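Phosphothreonine lyase ospF (PDB 3I0U) acts as a secreted phosphothreonine lyase, a type III effector that probably inactivates host MAP kinases by irreversible beta-elimination of phosphate from their phosphothreonine. Local coordinates at residues S85-Q90 with I169-P175. Sequence-based numbering, arbitrary orientation.
Sequences SIAREQ and IAPGEYP
Gln90 sets its CG beside its own backbone N (chi1 -66°) and then runs extended, a shape that carries its amide across to the backbone of Ala170. There OE1 accepts the Ala170 N-H at 2.9 Å, in a nearly straight bond (166° at the hydrogen) whose donor sits above the amide plane. Glutamine suits the position because its chain spans the gap while its carbonyl takes an N-H just beyond the backbone bridge; NE2 and CD lie along the Ala170 methyl. Toward Ser85, the backbones meet. Ala87 N donates to Ala170 O at 2.9 Å, and Gly172 N to Ser85 O at 3.0 Å. These two bonds flank Ile86 and Pro171, an isolated antiparallel bridge of the non-hydrogen-bonded kind; proline costs it no bond, because neither uses the N of Pro171. Glycine, without a side chain, lets the Gly172 CA approach Ile86 O to 3.3 Å. Small methyls fit beside the bridge, Ala87 CB meeting Ala170 CB at 3.7 Å. The CG2 branches of Ile86 and Ile169 touch at 3.8 Å, branched apolar chains suited to burial against helices 91-102 and 147-166. At the far end the compact Ser85 CB lies obliquely by the Tyr174 ring, CD1 being 3.9 Å away, while its OG bonds to Ala130 N and the phenol to Lys185 O. The bridge thus ties the turn between strand 80-84 and helix 91-102 to the loop leading from helix 147-166 toward strand 187-191, which pairs with strand 80-84. Both isoleucines reach Leu164 of helix 147-166; on helix 91-102 Ile86 meets Val91 and Ala94, Ile169 meets Leu93 and Ile97.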
ATOM      1  N   SER A  85      -9.728   1.175  -0.362  1.00 71.35           N
ATOM      2  CA  SER A  85     -11.150   0.887  -0.102  1.00 71.10           C
ATOM      3  C   SER A  85     -11.991   0.820  -1.405  1.00 71.34           C
ATOM      4  O   SER A  85     -12.072   1.802  -2.183  1.00 70.53           O
ATOM      5  CB  SER A  85     -11.727   1.945   0.847  1.00 71.23           C
ATOM      6  OG  SER A  85     -11.330   1.738   2.207  1.00 71.59           O
ATOM      7  N   ILE A  86     -12.579  -0.361  -1.638  1.00 70.37           N
ATOM      8  CA  ILE A  86     -13.284  -0.662  -2.862  1.00 69.73           C
ATOM      9  C   ILE A  86     -14.710  -1.022  -2.449  1.00 69.75           C
ATOM     10  O   ILE A  86     -14.925  -1.479  -1.312  1.00 69.84           O
ATOM     11  CB  ILE A  86     -12.611  -1.846  -3.581  1.00 69.98           C
ATOM     12  CG1 ILE A  86     -11.082  -1.658  -3.667  1.00 70.66           C
ATOM     13  CG2 ILE A  86     -13.262  -2.135  -4.957  1.00 68.70           C
ATOM     14  CD1 ILE A  86     -10.591  -0.396  -4.445  1.00 71.08           C
ATOM     15  N   ALA A  87     -15.692  -0.783  -3.323  1.00 68.96           N
ATOM     16  CA  ALA A  87     -17.018  -1.392  -3.148  1.00 69.03           C
ATOM     17  C   ALA A  87     -16.955  -2.927  -3.044  1.00 68.72           C
ATOM     18  O   ALA A  87     -16.188  -3.568  -3.730  1.00 67.88           O
ATOM     19  CB  ALA A  87     -17.929  -0.996  -4.250  1.00 68.93           C
ATOM     20  N   ARG A  88     -17.785  -3.499  -2.178  1.00 69.21           N
ATOM     21  CA  ARG A  88     -17.662  -4.900  -1.790  1.00 69.44           C
ATOM     22  C   ARG A  88     -17.603  -5.865  -2.980  1.00 69.56           C
ATOM     23  O   ARG A  88     -16.712  -6.669  -3.064  1.00 68.88           O
ATOM     24  CB  ARG A  88     -18.760  -5.265  -0.806  1.00 69.99           C
ATOM     25  CG  ARG A  88     -18.641  -6.717  -0.253  1.00 71.45           C
ATOM     26  CD  ARG A  88     -19.626  -7.115   0.826  1.00 69.64           C
ATOM     27  NE  ARG A  88     -20.875  -7.456   0.191  1.00 75.08           N
ATOM     28  CZ  ARG A  88     -21.169  -8.605  -0.468  1.00 76.65           C
ATOM     29  NH1 ARG A  88     -20.294  -9.607  -0.593  1.00 76.05           N
ATOM     30  NH2 ARG A  88     -22.382  -8.761  -1.019  1.00 75.14           N
ATOM     31  N   GLU A  89     -18.492  -5.683  -3.951  1.00 69.94           N
ATOM     32  CA  GLU A  89     -18.594  -6.552  -5.137  1.00 70.13           C
ATOM     33  C   GLU A  89     -17.527  -6.348  -6.200  1.00 70.39           C
ATOM     34  O   GLU A  89     -17.403  -7.175  -7.110  1.00 70.41           O
ATOM     35  CB  GLU A  89     -19.982  -6.423  -5.773  1.00 70.16           C
ATOM     36  CG  GLU A  89     -21.128  -6.890  -4.872  1.00 71.13           C
ATOM     37  CD  GLU A  89     -21.348  -5.974  -3.667  1.00 71.98           C
ATOM     38  OE1 GLU A  89     -20.936  -4.786  -3.724  1.00 74.20           O
ATOM     39  OE2 GLU A  89     -21.902  -6.427  -2.657  1.00 67.33           O
ATOM     40  N   GLN A  90     -16.761  -5.254  -6.082  1.00 70.29           N
ATOM     41  CA  GLN A  90     -15.731  -4.913  -7.055  1.00 70.48           C
ATOM     42  C   GLN A  90     -14.325  -5.226  -6.538  1.00 70.47           C
ATOM     43  O   GLN A  90     -13.318  -4.906  -7.185  1.00 70.00           O
ATOM     44  CB  GLN A  90     -15.849  -3.447  -7.477  1.00 70.57           C
ATOM     45  CG  GLN A  90     -17.112  -3.162  -8.232  1.00 70.83           C
ATOM     46  CD  GLN A  90     -17.179  -1.767  -8.795  1.00 70.93           C
ATOM     47  OE1 GLN A  90     -16.190  -1.234  -9.320  1.00 71.86           O
ATOM     48  NE2 GLN A  90     -18.363  -1.180  -8.744  1.00 68.78           N
ATOM     49  N   ILE A 169     -13.733   1.929 -11.187  1.00 69.89           N
ATOM     50  CA  ILE A 169     -13.983   1.163  -9.999  1.00 70.20           C
ATOM     51  C   ILE A 169     -14.662   1.994  -8.908  1.00 70.58           C
ATOM     52  O   ILE A 169     -14.283   3.135  -8.671  1.00 71.18           O
ATOM     53  CB  ILE A 169     -12.641   0.615  -9.473  1.00 69.97           C
ATOM     54  CG1 ILE A 169     -12.022  -0.355 -10.490  1.00 70.46           C
ATOM     55  CG2 ILE A 169     -12.788  -0.014  -8.084  1.00 69.28           C
ATOM     56  CD1 ILE A 169     -12.860  -1.616 -10.828  1.00 71.54           C
ATOM     57  N   ALA A 170     -15.666   1.423  -8.241  1.00 70.50           N
ATOM     58  CA  ALA A 170     -16.380   2.118  -7.183  1.00 69.91           C
ATOM     59  C   ALA A 170     -15.549   2.068  -5.911  1.00 70.77           C
ATOM     60  O   ALA A 170     -15.084   0.974  -5.510  1.00 71.31           O
ATOM     61  CB  ALA A 170     -17.684   1.495  -6.939  1.00 68.66           C
ATOM     62  N   PRO A 171     -15.339   3.245  -5.268  1.00 70.68           N
ATOM     63  CA  PRO A 171     -14.760   3.330  -3.934  1.00 70.26           C
ATOM     64  C   PRO A 171     -15.643   2.711  -2.862  1.00 70.08           C
ATOM     65  O   PRO A 171     -16.840   2.688  -2.991  1.00 70.11           O
ATOM     66  CB  PRO A 171     -14.651   4.839  -3.704  1.00 70.40           C
ATOM     67  CG  PRO A 171     -15.681   5.438  -4.585  1.00 70.50           C
ATOM     68  CD  PRO A 171     -15.635   4.586  -5.808  1.00 70.64           C
ATOM     69  N   GLY A 172     -15.037   2.195  -1.807  1.00 70.38           N
ATOM     70  CA  GLY A 172     -15.794   1.652  -0.698  1.00 70.14           C
ATOM     71  C   GLY A 172     -15.759   2.634   0.435  1.00 70.41           C
ATOM     72  O   GLY A 172     -15.618   3.829   0.229  1.00 70.25           O
ATOM     73  N   GLU A 173     -15.906   2.133   1.649  1.00 70.90           N
ATOM     74  CA  GLU A 173     -16.016   3.005   2.813  1.00 71.05           C
ATOM     75  C   GLU A 173     -14.699   3.027   3.589  1.00 71.02           C
ATOM     76  O   GLU A 173     -14.269   2.014   4.104  1.00 71.64           O
ATOM     77  CB  GLU A 173     -17.158   2.496   3.679  1.00 70.93           C
ATOM     78  CG  GLU A 173     -17.249   3.094   5.057  1.00 72.45           C
ATOM     79  CD  GLU A 173     -18.617   2.875   5.672  1.00 75.24           C
ATOM     80  OE1 GLU A 173     -19.196   3.863   6.177  1.00 75.77           O
ATOM     81  OE2 GLU A 173     -19.126   1.717   5.640  1.00 76.11           O
ATOM     82  N   TYR A 174     -14.063   4.182   3.682  1.00 71.23           N
ATOM     83  CA  TYR A 174     -12.760   4.325   4.349  1.00 71.13           C
ATOM     84  C   TYR A 174     -12.986   4.186   5.822  1.00 70.73           C
ATOM     85  O   TYR A 174     -14.063   4.551   6.300  1.00 70.71           O
ATOM     86  CB  TYR A 174     -12.154   5.706   4.080  1.00 70.92           C
ATOM     87  CG  TYR A 174     -12.489   6.233   2.718  1.00 71.98           C
ATOM     88  CD1 TYR A 174     -11.774   5.797   1.585  1.00 73.80           C
ATOM     89  CD2 TYR A 174     -13.546   7.151   2.532  1.00 71.29           C
ATOM     90  CE1 TYR A 174     -12.091   6.251   0.301  1.00 72.10           C
ATOM     91  CE2 TYR A 174     -13.868   7.620   1.244  1.00 71.66           C
ATOM     92  CZ  TYR A 174     -13.131   7.162   0.136  1.00 71.81           C
ATOM     93  OH  TYR A 174     -13.408   7.621  -1.138  1.00 72.73           O
ATOM     94  N   PRO A 175     -11.993   3.646   6.546  1.00 70.55           N
ATOM     95  CA  PRO A 175     -12.158   3.609   7.996  1.00 70.07           C
ATOM     96  C   PRO A 175     -12.089   5.011   8.582  1.00 70.30           C
ATOM     97  O   PRO A 175     -11.267   5.825   8.164  1.00 70.31           O
ATOM     98  CB  PRO A 175     -10.981   2.771   8.483  1.00 69.58           C
ATOM     99  CG  PRO A 175     -10.308   2.236   7.262  1.00 70.56           C
ATOM    100  CD  PRO A 175     -10.704   3.075   6.110  1.00 70.62           C
TER